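Local coordinates for protein putative Zn-dependent Alcohol Dehydrogenase (Rhodobacter sphaeroides, PDB 3IV6) that binds S-adenosylmethionine in a Rossmann-like alpha/beta domain and, despite its dehydrogenase name, is probably an S-adenosylmethionine-dependent methyltransferase, at residues A[60-65]-A[87-92]. Sequence-based numbering, arbitrary orientation.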
# COMPACT_ATOMS: atom_id res chain seq x y z
N ILE A 60 -1.62 3.92 12.70
CA ILE A 60 -2.16 2.90 13.57
C ILE A 60 -2.26 3.44 14.99
O ILE A 60 -3.22 3.16 15.70
CB ILE A 60 -1.32 1.61 13.47
CG1 ILE A 60 -1.56 0.94 12.10
CG2 ILE A 60 -1.59 0.66 14.64
CD1 ILE A 60 -0.30 0.23 11.47
N GLU A 61 -1.30 4.25 15.40
CA GLU A 61 -1.23 4.73 16.78
C GLU A 61 -2.32 5.78 17.09
O GLU A 61 -2.84 5.82 18.20
CB GLU A 61 0.17 5.25 17.07
CG GLU A 61 0.48 5.62 18.50
CD GLU A 61 1.97 5.90 18.69
OE1 GLU A 61 2.78 5.53 17.78
OE2 GLU A 61 2.35 6.47 19.74
N LYS A 62 -2.66 6.62 16.11
CA LYS A 62 -3.78 7.55 16.25
C LYS A 62 -5.12 6.81 16.28
O LYS A 62 -6.05 7.21 16.99
CB LYS A 62 -3.79 8.61 15.16
CG LYS A 62 -2.69 9.66 15.30
CD LYS A 62 -2.54 10.20 16.71
CE LYS A 62 -1.63 11.44 16.72
NZ LYS A 62 -1.84 12.39 17.85
N ALA A 63 -5.22 5.72 15.52
CA ALA A 63 -6.39 4.86 15.54
C ALA A 63 -6.63 4.31 16.92
O ALA A 63 -7.78 4.30 17.37
CB ALA A 63 -6.20 3.72 14.63
N LEU A 64 -5.59 3.80 17.56
CA LEU A 64 -5.75 3.25 18.92
C LEU A 64 -6.08 4.38 19.90
O LEU A 64 -6.93 4.22 20.77
CB LEU A 64 -4.51 2.49 19.38
CG LEU A 64 -4.06 1.29 18.54
CD1 LEU A 64 -2.56 0.99 18.73
CD2 LEU A 64 -4.92 0.02 18.76
N GLU A 65 -5.44 5.53 19.75
CA GLU A 65 -5.67 6.63 20.68
C GLU A 65 -7.14 7.16 20.59
O GLU A 65 -7.72 7.56 21.57
CB GLU A 65 -4.62 7.71 20.43
CG GLU A 65 -4.62 8.91 21.39
CD GLU A 65 -3.69 10.05 20.90
OE1 GLU A 65 -3.78 11.19 21.43
OE2 GLU A 65 -2.87 9.80 19.98
N LEU A 87 4.79 -1.04 19.73
CA LEU A 87 3.50 -0.91 20.42
C LEU A 87 3.30 -1.97 21.50
O LEU A 87 2.22 -2.53 21.62
CB LEU A 87 2.37 -1.06 19.40
CG LEU A 87 2.35 -0.04 18.26
CD1 LEU A 87 1.36 -0.45 17.19
CD2 LEU A 87 2.00 1.34 18.81
N ALA A 88 4.35 -2.25 22.27
CA ALA A 88 4.30 -3.41 23.14
C ALA A 88 3.38 -3.16 24.33
O ALA A 88 2.82 -4.08 24.94
CB ALA A 88 5.72 -3.80 23.58
N ASP A 89 3.19 -1.89 24.65
CA ASP A 89 2.36 -1.52 25.77
C ASP A 89 0.89 -1.39 25.37
O ASP A 89 0.00 -1.50 26.22
CB ASP A 89 2.86 -0.22 26.42
CG ASP A 89 3.05 0.92 25.41
OD1 ASP A 89 3.06 0.65 24.18
OD2 ASP A 89 3.18 2.08 25.85
N ARG A 90 0.63 -1.16 24.09
CA ARG A 90 -0.75 -1.01 23.61
C ARG A 90 -1.46 -2.34 23.36
O ARG A 90 -0.84 -3.38 23.15
CB ARG A 90 -0.80 -0.11 22.39
CG ARG A 90 -0.48 1.33 22.75
CD ARG A 90 -0.25 2.17 21.52
NE ARG A 90 -0.36 3.61 21.75
CZ ARG A 90 -1.45 4.23 22.21
NH1 ARG A 90 -2.56 3.55 22.52
NH2 ARG A 90 -1.42 5.56 22.36
N CYS A 91 -2.78 -2.29 23.39
CA CYS A 91 -3.61 -3.44 23.07
C CYS A 91 -4.07 -3.40 21.59
O CYS A 91 -4.92 -2.60 21.19
CB CYS A 91 -4.82 -3.50 24.03
SG CYS A 91 -6.13 -4.70 23.60
N VAL A 92 -3.50 -4.27 20.78
CA VAL A 92 -3.74 -4.25 19.35
C VAL A 92 -3.41 -5.62 18.80
O VAL A 92 -2.52 -6.30 19.30
CB VAL A 92 -2.80 -3.26 18.66
CG1 VAL A 92 -1.37 -3.72 18.80
CG2 VAL A 92 -3.13 -3.17 17.20
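Leu-64 reaches from the last full turn of its helix into a bend of the 87-92 loop, and its two methyls divide the work. CD1 lies 3.8 Å from CD of Arg-90, while CD2 sits 3.6 Å from the carbonyl O of Cys-91 and 3.9 Å from CB of Val-92, whose side chain meets it at about a right angle. One turn back, CG2 of Ile-60 packs 4.1 Å from CD1 of Leu-87; with CG1 of Ile-60 beside the backbone N (chi1 -71°), CG2 is the branch anti to N and faces the loop.

Arg-90 closes the outer side of this apolar patch. Its chain runs extended from CG to NE and passes Leu-64 at a slant, then turns at the guanidinium, placing NH1 3.8 Å from CB of Leu-64, with the carbonyl O of Glu-61 lying over one face of the group. CG of Glu-61 approaches NE to 3.9 Å, but the carboxylate and guanidinium planes are 56° apart and OE2 stays 4.4 Å from NE, too far for a salt bridge, so any attraction between the charges is probably weak. Glu-61 spends OE1 on Arg-57 instead, and Glu-65 pairs with Lys-62 along the same helix.

Cys-91, at the exposed edge, takes part in an interchain disulfide. Inward, Ile-60 and Leu-64 also rest on Val-72 and Val-70 of strand 69-74, so the same helix residues meet both that strand and the loop leading from helix 77-86 into edge strand 93-96, at the rim of the Rossmann-like sheet.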